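PDB 1YZY: 3-oxo-tetronate kinase from Haemophilus influenzae, which catalyses the ATP-dependent phosphorylation of 3-oxo-tetronate to 3-oxo-tetronate 4-phosphate. Local coordinates for residues Val4-Phe9 / Val45-Arg51; Thr75-Phe79 / Leu223-Met227; Glu106-Thr112 / Phe214-Gly220. One frame throughout, in Å; residues are numbered along the deposited sequence.

Contact 1: Val4-Phe9 / Val45-Arg51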
loop_
_atom_site.group_PDB
_atom_site.type_symbol
_atom_site.label_atom_id
_atom_site.label_comp_id
_atom_site.label_asym_id
_atom_site.label_seq_id
_atom_site.Cartn_x
_atom_site.Cartn_y
_atom_site.Cartn_z
ATOM N N VAL A 4 -5.413 -10.083 -4.439
ATOM C CA VAL A 4 -4.932 -9.845 -3.091
ATOM C C VAL A 4 -5.997 -9.110 -2.294
ATOM O O VAL A 4 -6.630 -8.184 -2.801
ATOM C CB VAL A 4 -3.653 -8.993 -3.108
ATOM C CG1 VAL A 4 -3.137 -8.776 -1.686
ATOM C CG2 VAL A 4 -2.585 -9.655 -4.001
ATOM N N ILE A 5 -6.223 -9.558 -1.064
ATOM C CA ILE A 5 -7.190 -8.935 -0.174
ATOM C C ILE A 5 -6.409 -8.446 1.027
ATOM O O ILE A 5 -6.054 -9.232 1.901
ATOM C CB ILE A 5 -8.259 -9.931 0.285
ATOM C CG1 ILE A 5 -9.039 -10.444 -0.923
ATOM C CG2 ILE A 5 -9.210 -9.260 1.277
ATOM C CD1 ILE A 5 -10.021 -11.534 -0.600
ATOM N N ALA A 6 -6.120 -7.150 1.054
ATOM C CA ALA A 6 -5.348 -6.558 2.137
ATOM C C ALA A 6 -6.195 -5.956 3.260
ATOM O O ALA A 6 -7.201 -5.296 3.000
ATOM C CB ALA A 6 -4.408 -5.530 1.572
ATOM N N ASP A 7 -5.744 -6.153 4.499
ATOM C CA ASP A 7 -6.444 -5.675 5.691
ATOM C C ASP A 7 -6.152 -4.236 6.139
ATOM O O ASP A 7 -6.514 -3.830 7.251
ATOM C CB ASP A 7 -6.249 -6.667 6.858
ATOM C CG ASP A 7 -4.886 -6.546 7.540
ATOM O OD1 ASP A 7 -3.881 -6.169 6.894
ATOM O OD2 ASP A 7 -4.830 -6.832 8.752
ATOM N N ASP A 8 -5.403 -3.503 5.325
ATOM C CA ASP A 8 -5.114 -2.098 5.612
ATOM C C ASP A 8 -4.539 -1.412 4.371
ATOM O O ASP A 8 -4.108 -2.083 3.428
ATOM C CB ASP A 8 -4.221 -1.924 6.857
ATOM C CG ASP A 8 -2.739 -2.040 6.554
ATOM O OD1 ASP A 8 -2.373 -2.806 5.637
ATOM O OD2 ASP A 8 -1.946 -1.368 7.251
ATOM N N PHE A 9 -4.531 -0.083 4.385
ATOM C CA PHE A 9 -4.043 0.688 3.252
ATOM C C PHE A 9 -2.535 0.610 3.015
ATOM O O PHE A 9 -2.098 0.357 1.898
ATOM C CB PHE A 9 -4.484 2.153 3.369
ATOM C CG PHE A 9 -4.185 2.960 2.151
ATOM C CD1 PHE A 9 -4.884 2.735 0.969
ATOM C CD2 PHE A 9 -3.159 3.897 2.159
ATOM C CE1 PHE A 9 -4.563 3.422 -0.187
ATOM C CE2 PHE A 9 -2.829 4.589 1.006
ATOM C CZ PHE A 9 -3.532 4.350 -0.171
ATOM N N VAL A 45 -5.158 -5.803 -6.172
ATOM C CA VAL A 45 -5.124 -5.715 -4.723
ATOM C C VAL A 45 -6.297 -4.864 -4.212
ATOM O O VAL A 45 -6.475 -3.734 -4.653
ATOM C CB VAL A 45 -3.821 -5.029 -4.244
ATOM C CG1 VAL A 45 -3.763 -5.004 -2.727
ATOM C CG2 VAL A 45 -2.600 -5.729 -4.808
ATOM N N ILE A 46 -7.108 -5.405 -3.309
ATOM C CA ILE A 46 -8.214 -4.635 -2.736
ATOM C C ILE A 46 -7.860 -4.240 -1.304
ATOM O O ILE A 46 -7.614 -5.087 -0.455
ATOM C CB ILE A 46 -9.567 -5.399 -2.769
ATOM C CG1 ILE A 46 -10.035 -5.559 -4.213
ATOM C CG2 ILE A 46 -10.641 -4.636 -1.968
ATOM C CD1 ILE A 46 -11.361 -6.258 -4.343
ATOM N N SER A 47 -7.764 -2.936 -1.082
ATOM C CA SER A 47 -7.432 -2.348 0.211
ATOM C C SER A 47 -8.671 -2.179 1.092
ATOM O O SER A 47 -9.659 -1.553 0.684
ATOM C CB SER A 47 -6.744 -0.993 -0.020
ATOM O OG SER A 47 -7.094 -0.027 0.956
ATOM N N LEU A 48 -8.624 -2.762 2.290
ATOM C CA LEU A 48 -9.730 -2.677 3.243
ATOM C C LEU A 48 -9.275 -2.007 4.538
ATOM O O LEU A 48 -8.145 -1.516 4.636
ATOM C CB LEU A 48 -10.284 -4.073 3.556
ATOM C CG LEU A 48 -10.840 -4.963 2.437
ATOM C CD1 LEU A 48 -11.039 -6.379 2.961
ATOM C CD2 LEU A 48 -12.150 -4.409 1.893
ATOM N N LYS A 49 -10.190 -1.918 5.498
ATOM C CA LYS A 49 -9.907 -1.339 6.811
ATOM C C LYS A 49 -10.336 -2.418 7.808
ATOM O O LYS A 49 -11.000 -2.137 8.809
ATOM C CB LYS A 49 -10.745 -0.070 7.039
ATOM C CG LYS A 49 -10.482 1.101 6.082
ATOM C CD LYS A 49 -11.489 2.235 6.328
ATOM C CE LYS A 49 -11.439 3.325 5.251
ATOM N NZ LYS A 49 -10.269 4.240 5.375
ATOM N N SER A 50 -9.896 -3.645 7.550
ATOM C CA SER A 50 -10.270 -4.794 8.359
ATOM C C SER A 50 -9.171 -5.384 9.245
ATOM O O SER A 50 -9.168 -6.601 9.445
ATOM C CB SER A 50 -10.745 -5.899 7.428
ATOM O OG SER A 50 -9.784 -6.130 6.412
ATOM N N ARG A 51 -8.299 -4.568 9.828
ATOM C CA ARG A 51 -7.295 -5.139 10.723
ATOM C C ARG A 51 -7.834 -5.352 12.146
ATOM O O ARG A 51 -7.500 -6.351 12.800
ATOM C CB ARG A 51 -6.033 -4.263 10.753
ATOM C CG ARG A 51 -4.896 -4.851 11.601
ATOM C CD ARG A 51 -3.798 -3.794 11.899
ATOM N NE ARG A 51 -2.934 -3.378 10.793
ATOM C CZ ARG A 51 -2.515 -4.172 9.811
ATOM N NH1 ARG A 51 -2.866 -5.458 9.775
ATOM N NH2 ARG A 51 -1.765 -3.674 8.841
#

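Contact 2: Thr75-Phe79 / Leu223-Met227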
loop_
_atom_site.group_PDB
_atom_site.type_symbol
_atom_site.label_atom_id
_atom_site.label_comp_id
_atom_site.label_asym_id
_atom_site.label_seq_id
_atom_site.Cartn_x
_atom_site.Cartn_y
_atom_site.Cartn_z
ATOM N N THR A 75 -7.874 -16.033 -10.190
ATOM C CA THR A 75 -7.969 -17.469 -9.922
ATOM C C THR A 75 -7.181 -17.917 -8.695
ATOM O O THR A 75 -7.366 -19.036 -8.206
ATOM C CB THR A 75 -7.587 -18.346 -11.160
ATOM O OG1 THR A 75 -6.224 -18.116 -11.549
ATOM C CG2 THR A 75 -8.502 -18.038 -12.329
ATOM N N GLN A 76 -6.311 -17.046 -8.191
ATOM C CA GLN A 76 -5.525 -17.365 -7.008
ATOM C C GLN A 76 -5.681 -16.219 -6.026
ATOM O O GLN A 76 -5.578 -15.062 -6.413
ATOM C CB GLN A 76 -4.052 -17.579 -7.365
ATOM C CG GLN A 76 -3.199 -17.936 -6.152
ATOM C CD GLN A 76 -1.806 -18.412 -6.511
ATOM O OE1 GLN A 76 -1.197 -17.949 -7.479
ATOM N NE2 GLN A 76 -1.281 -19.330 -5.712
ATOM N N PHE A 77 -5.887 -16.534 -4.752
ATOM C CA PHE A 77 -6.099 -15.496 -3.756
ATOM C C PHE A 77 -5.045 -15.396 -2.680
ATOM O O PHE A 77 -4.470 -16.401 -2.261
ATOM C CB PHE A 77 -7.496 -15.646 -3.169
ATOM C CG PHE A 77 -8.558 -15.719 -4.222
ATOM C CD1 PHE A 77 -9.161 -14.557 -4.702
ATOM C CD2 PHE A 77 -8.866 -16.937 -4.824
ATOM C CE1 PHE A 77 -10.044 -14.607 -5.773
ATOM C CE2 PHE A 77 -9.745 -16.999 -5.897
ATOM C CZ PHE A 77 -10.335 -15.829 -6.374
ATOM N N TYR A 78 -4.825 -14.171 -2.214
ATOM C CA TYR A 78 -3.821 -13.885 -1.212
ATOM C C TYR A 78 -4.377 -12.952 -0.145
ATOM O O TYR A 78 -4.691 -11.800 -0.434
ATOM C CB TYR A 78 -2.633 -13.217 -1.904
ATOM C CG TYR A 78 -1.374 -13.101 -1.076
ATOM C CD1 TYR A 78 -0.248 -13.870 -1.385
ATOM C CD2 TYR A 78 -1.291 -12.223 0.001
ATOM C CE1 TYR A 78 0.925 -13.776 -0.640
ATOM C CE2 TYR A 78 -0.113 -12.118 0.757
ATOM C CZ TYR A 78 0.988 -12.900 0.428
ATOM O OH TYR A 78 2.153 -12.818 1.155
ATOM N N PHE A 79 -4.501 -13.455 1.079
ATOM C CA PHE A 79 -4.978 -12.665 2.208
ATOM C C PHE A 79 -3.745 -12.034 2.844
ATOM O O PHE A 79 -2.970 -12.706 3.511
ATOM C CB PHE A 79 -5.713 -13.569 3.213
ATOM C CG PHE A 79 -6.137 -12.868 4.479
ATOM C CD1 PHE A 79 -6.347 -11.489 4.503
ATOM C CD2 PHE A 79 -6.294 -13.587 5.657
ATOM C CE1 PHE A 79 -6.697 -10.842 5.679
ATOM C CE2 PHE A 79 -6.644 -12.952 6.839
ATOM C CZ PHE A 79 -6.845 -11.574 6.853
ATOM N N LEU A 223 6.123 -13.112 1.028
ATOM C CA LEU A 223 5.741 -14.212 0.145
ATOM C C LEU A 223 5.176 -13.725 -1.172
ATOM O O LEU A 223 5.471 -14.295 -2.229
ATOM C CB LEU A 223 4.718 -15.130 0.820
ATOM C CG LEU A 223 4.147 -16.241 -0.065
ATOM C CD1 LEU A 223 5.259 -17.192 -0.501
ATOM C CD2 LEU A 223 3.067 -16.996 0.680
ATOM N N GLY A 224 4.308 -12.720 -1.091
ATOM C CA GLY A 224 3.681 -12.168 -2.279
ATOM C C GLY A 224 4.701 -11.718 -3.295
ATOM O O GLY A 224 4.477 -11.871 -4.494
ATOM N N ALA A 225 5.789 -11.121 -2.804
ATOM C CA ALA A 225 6.892 -10.638 -3.640
ATOM C C ALA A 225 7.547 -11.779 -4.415
ATOM O O ALA A 225 7.811 -11.662 -5.618
ATOM C CB ALA A 225 7.923 -9.955 -2.778
ATOM N N TYR A 226 7.835 -12.873 -3.717
ATOM C CA TYR A 226 8.459 -14.021 -4.349
ATOM C C TYR A 226 7.525 -14.771 -5.267
ATOM O O TYR A 226 7.978 -15.460 -6.187
ATOM C CB TYR A 226 9.121 -14.926 -3.312
ATOM C CG TYR A 226 10.469 -14.374 -2.920
ATOM C CD1 TYR A 226 10.609 -13.545 -1.813
ATOM C CD2 TYR A 226 11.583 -14.588 -3.724
ATOM C CE1 TYR A 226 11.829 -12.935 -1.520
ATOM C CE2 TYR A 226 12.801 -13.977 -3.445
ATOM C CZ TYR A 226 12.917 -13.154 -2.345
ATOM O OH TYR A 226 14.126 -12.543 -2.076
ATOM N N MET A 227 6.224 -14.645 -5.019
ATOM C CA MET A 227 5.219 -15.271 -5.876
ATOM C C MET A 227 5.144 -14.493 -7.192
ATOM O O MET A 227 4.878 -15.060 -8.248
ATOM C CB MET A 227 3.853 -15.275 -5.192
ATOM C CG MET A 227 3.795 -16.148 -3.960
ATOM S SD MET A 227 2.142 -16.215 -3.290
ATOM C CE MET A 227 1.386 -17.360 -4.424
#

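Contact 3: Glu106-Thr112 / Phe214-Gly220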
loop_
_atom_site.group_PDB
_atom_site.type_symbol
_atom_site.label_atom_id
_atom_site.label_comp_id
_atom_site.label_asym_id
_atom_site.label_seq_id
_atom_site.Cartn_x
_atom_site.Cartn_y
_atom_site.Cartn_z
ATOM N N GLU A 106 -11.825 -25.157 0.135
ATOM C CA GLU A 106 -10.455 -25.580 0.383
ATOM C C GLU A 106 -10.325 -25.821 1.884
ATOM O O GLU A 106 -11.131 -25.312 2.669
ATOM C CB GLU A 106 -9.488 -24.483 -0.064
ATOM C CG GLU A 106 -9.511 -24.214 -1.554
ATOM C CD GLU A 106 -8.907 -25.344 -2.352
ATOM O OE1 GLU A 106 -7.668 -25.481 -2.323
ATOM O OE2 GLU A 106 -9.659 -26.095 -3.001
ATOM N N ASP A 107 -9.322 -26.597 2.289
ATOM C CA ASP A 107 -9.141 -26.886 3.708
ATOM C C ASP A 107 -7.725 -26.748 4.246
ATOM O O ASP A 107 -7.441 -27.171 5.361
ATOM C CB ASP A 107 -9.725 -28.265 4.063
ATOM C CG ASP A 107 -9.518 -29.295 2.969
ATOM O OD1 ASP A 107 -8.354 -29.642 2.678
ATOM O OD2 ASP A 107 -10.528 -29.764 2.397
ATOM N N PHE A 108 -6.847 -26.113 3.479
ATOM C CA PHE A 108 -5.472 -25.924 3.922
ATOM C C PHE A 108 -4.856 -24.688 3.275
ATOM O O PHE A 108 -5.135 -24.386 2.114
ATOM C CB PHE A 108 -4.630 -27.175 3.585
ATOM C CG PHE A 108 -3.250 -27.170 4.196
ATOM C CD1 PHE A 108 -3.084 -27.243 5.577
ATOM C CD2 PHE A 108 -2.121 -27.078 3.394
ATOM C CE1 PHE A 108 -1.813 -27.218 6.148
ATOM C CE2 PHE A 108 -0.839 -27.053 3.962
ATOM C CZ PHE A 108 -0.690 -27.122 5.337
ATOM N N THR A 109 -4.012 -23.987 4.023
ATOM C CA THR A 109 -3.331 -22.796 3.516
ATOM C C THR A 109 -2.086 -22.562 4.367
ATOM O O THR A 109 -1.888 -23.254 5.363
ATOM C CB THR A 109 -4.264 -21.537 3.565
ATOM O OG1 THR A 109 -3.655 -20.449 2.852
ATOM C CG2 THR A 109 -4.523 -21.092 5.008
ATOM N N VAL A 110 -1.238 -21.617 3.957
ATOM C CA VAL A 110 -0.013 -21.277 4.694
ATOM C C VAL A 110 -0.092 -19.914 5.385
ATOM O O VAL A 110 -0.879 -19.053 5.004
ATOM C CB VAL A 110 1.242 -21.286 3.780
ATOM C CG1 VAL A 110 1.359 -22.619 3.076
ATOM C CG2 VAL A 110 1.187 -20.141 2.770
ATOM N N ILE A 111 0.760 -19.725 6.382
ATOM C CA ILE A 111 0.809 -18.487 7.144
ATOM C C ILE A 111 2.255 -18.025 7.196
ATOM O O ILE A 111 3.129 -18.780 7.624
ATOM C CB ILE A 111 0.293 -18.727 8.586
ATOM C CG1 ILE A 111 -1.203 -19.039 8.557
ATOM C CG2 ILE A 111 0.648 -17.568 9.506
ATOM C CD1 ILE A 111 -1.753 -19.402 9.896
ATOM N N THR A 112 2.522 -16.803 6.752
ATOM C CA THR A 112 3.881 -16.286 6.796
ATOM C C THR A 112 4.037 -14.782 6.667
ATOM O O THR A 112 3.917 -14.226 5.583
ATOM C CB THR A 112 4.818 -16.986 5.766
ATOM O OG1 THR A 112 6.110 -16.363 5.789
ATOM C CG2 THR A 112 4.246 -16.916 4.356
ATOM N N PHE A 214 -1.728 -23.459 -4.810
ATOM C CA PHE A 214 -2.656 -23.206 -3.717
ATOM C C PHE A 214 -3.717 -22.203 -4.191
ATOM O O PHE A 214 -3.391 -21.192 -4.810
ATOM C CB PHE A 214 -1.918 -22.605 -2.519
ATOM C CG PHE A 214 -1.380 -23.620 -1.553
ATOM C CD1 PHE A 214 -0.668 -24.729 -2.001
ATOM C CD2 PHE A 214 -1.546 -23.438 -0.185
ATOM C CE1 PHE A 214 -0.125 -25.637 -1.095
ATOM C CE2 PHE A 214 -1.006 -24.341 0.729
ATOM C CZ PHE A 214 -0.294 -25.441 0.273
ATOM N N LYS A 215 -4.983 -22.500 -3.904
ATOM C CA LYS A 215 -6.100 -21.634 -4.275
ATOM C C LYS A 215 -6.041 -20.382 -3.399
ATOM O O LYS A 215 -6.500 -19.309 -3.797
ATOM C CB LYS A 215 -7.413 -22.365 -4.013
ATOM C CG LYS A 215 -8.516 -22.079 -4.983
ATOM C CD LYS A 215 -8.316 -22.856 -6.262
ATOM C CE LYS A 215 -9.431 -22.566 -7.265
ATOM N NZ LYS A 215 -9.475 -21.139 -7.725
ATOM N N LEU A 216 -5.500 -20.554 -2.191
ATOM C CA LEU A 216 -5.357 -19.483 -1.208
ATOM C C LEU A 216 -4.067 -19.539 -0.370
ATOM O O LEU A 216 -3.651 -20.603 0.086
ATOM C CB LEU A 216 -6.553 -19.500 -0.246
ATOM C CG LEU A 216 -6.449 -18.574 0.966
ATOM C CD1 LEU A 216 -6.545 -17.119 0.514
ATOM C CD2 LEU A 216 -7.534 -18.897 1.970
ATOM N N VAL A 217 -3.438 -18.384 -0.182
ATOM C CA VAL A 217 -2.243 -18.282 0.639
ATOM C C VAL A 217 -2.384 -17.016 1.491
ATOM O O VAL A 217 -3.141 -16.116 1.139
ATOM C CB VAL A 217 -0.933 -18.229 -0.206
ATOM C CG1 VAL A 217 -0.837 -19.435 -1.137
ATOM C CG2 VAL A 217 -0.844 -16.958 -0.987
ATOM N N THR A 218 -1.690 -16.965 2.624
ATOM C CA THR A 218 -1.750 -15.803 3.510
ATOM C C THR A 218 -0.344 -15.368 3.952
ATOM O O THR A 218 0.613 -16.146 3.879
ATOM C CB THR A 218 -2.633 -16.067 4.781
ATOM O OG1 THR A 218 -1.860 -16.703 5.807
ATOM C CG2 THR A 218 -3.836 -16.938 4.452
ATOM N N GLY A 219 -0.205 -14.096 4.313
ATOM C CA GLY A 219 1.083 -13.609 4.760
ATOM C C GLY A 219 1.253 -12.112 4.643
ATOM O O GLY A 219 0.278 -11.380 4.483
ATOM N N GLY A 220 2.487 -11.651 4.816
ATOM C CA GLY A 220 2.787 -10.238 4.687
ATOM C C GLY A 220 3.132 -9.951 3.234
ATOM O O GLY A 220 2.495 -10.488 2.326
HETATM O O HOH W 1 -5.388 -23.264 -0.851
#

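Contact 1: Val4-Phe9 / Val45-Arg51
The guanidinium of Arg-51 is shared by two neighbouring carboxylates, Asp-7 OD2 meeting NH1 of Arg-51 at 2.6 Å and Asp-8 OD2 meeting NH2 of Arg-51 at 2.8 Å. This salt-bridge network closes the C-terminal end of two adjacent parallel strands in the sugar-binding N-terminal domain. Neither carboxylate lies flat against the guanidinium: the planes are 75° apart for Asp-7 and 55° for Asp-8, whose CB sits over one guanidinium face. A bend in the arginine chain (chi3 -72°) turns its end back toward the aspartates. Asp-8 also caps the helix that starts at Phe-9, its OD1 accepting from Gly-11 N. Towards the N-terminal side of the network the strands pair through Ile-46 N to Val-4 O (2.9 Å), Ala-6 N to Ile-46 O and Leu-48 N to Ala-6 O. Val-4 and Val-45 lie side by side on the face that carries Ala-6 and Ser-47, covered by helix 9-20; Ile-5 and Ile-46 face helix 55-71. The Phe-9 side chain lies about 9 Å from that of Gly-355, a probable ATP-binding residue by similarity. At the strand ends, Ile-5 CG2 packs on Leu-48 CD1 at 3.8 Å, and Ser-47 OG meets the edge of the Phe-9 ring at CD1, 3.5 Å away.

Contact 2: Thr75-Phe79 / Leu223-Met227
The phenol of Tyr-78 reaches from its strand to the first turn of helix 221-232, where its OH accepts a weak, bent hydrogen bond from Gly-224 N (3.1 Å, 127° at the hydrogen). Leu-223 CB lies 3.5 Å from the same OH of Tyr-78, and CE1 of the ring passes 3.6 Å from Gly-224 CA. Gly-224, without a side chain, lets the ring come close to its backbone. Met-227, one turn on, makes a Met-aromatic contact: its SD lies in the ring plane at the edge, 3.8 Å from Tyr-78 CE1. The thioether then bends (chi3 78°) and carries the CE methyl of Met-227 to the amide end of Gln-76, 3.6 Å from NE2.

Both polar ends are positioned by stronger partners in the segment just before the helix. Tyr-78 OH is hydrogen-bonded to Gly-220 O, and Gln-76 NE2 to Phe-214 O. Met-227 also packs on Val-217, a neighbour of Tyr-78.

Helix segment 223-227 runs roughly antiparallel to strand segment 77-79 (158°); helix 221-232 follows strand 216-219 and packs on the face of the sheet carrying Tyr-78 and Val-217. Strand 77-80 lies between strands 3-6 and 216-219; helix 202-210 flanks Leu-223 and Tyr-226, while helix 93-104 packs against Phe-77 and Phe-79.

Contact 3: Glu106-Thr112 / Phe214-Gly220
Threonine hydroxyls supply two of the direct hydrogen bonds between Glu-106-Thr-112 and Phe-214-Gly-220. Thr-218 OG1 donates to Val-110 O at 2.7 Å, in the carbonyl plane and on a lone pair; Thr-218 N adds a weak bond to the same oxygen. Thr-109 OG1 donates to Leu-216 O at 2.8 Å from well above the carbonyl plane (57° out of it). Its chi1 of -170° sets OG1 opposite the backbone N and within reach of that carbonyl. Among backbone pairs, Gly-220 N donates to Thr-112 O at 3.0 Å, while one water bridges Leu-216 N and Phe-108 O.

The two strands run side by side and almost parallel, 9° apart, but pair irregularly; on their other sides 216-219 neighbours 77-80 and 109-111 neighbours 193-196. Gly-219 has a backbone conformation open mainly to glycine, and Thr-112 O lies 3.0 Å from its CA.

Apolar contacts gather around Phe-214. Its CZ meets the edge of the Phe-108 ring, and its CE2 is 3.8 Å from Val-110 CG1; Phe-183 packs on the same phenylalanine. Val-110 and Val-217 lie side by side. At the more exposed end the bent Glu-106 chain crosses Lys-215 at about a right angle, with OE1 of Glu-106 3.6 Å from Lys-215 CB.

All three contacts are largely buried, with exposed Phe-9 and Lys-49 and partly exposed Asp-8 and Arg-51 in contact 1, and partly exposed residues at the Glu-106/Lys-215 end of contact 3. Strands 43-47, 3-6, 77-80 and 216-219 follow one another across a sheet: contact 1 pairs the first two, contact 2 sets a helix against the third, and contact 3 lays strand 109-111 beside the fourth, which leads straight into the helix of contact 2. Contact 1 combines regular backbone pairing with charge; contact 2 is mainly apolar; contact 3 uses hydroxyls and a water. A backbone hydrogen bond, Ile-5 N to Tyr-78 O, links contacts 1 and 2, whereas contacts 1 and 3 do not touch.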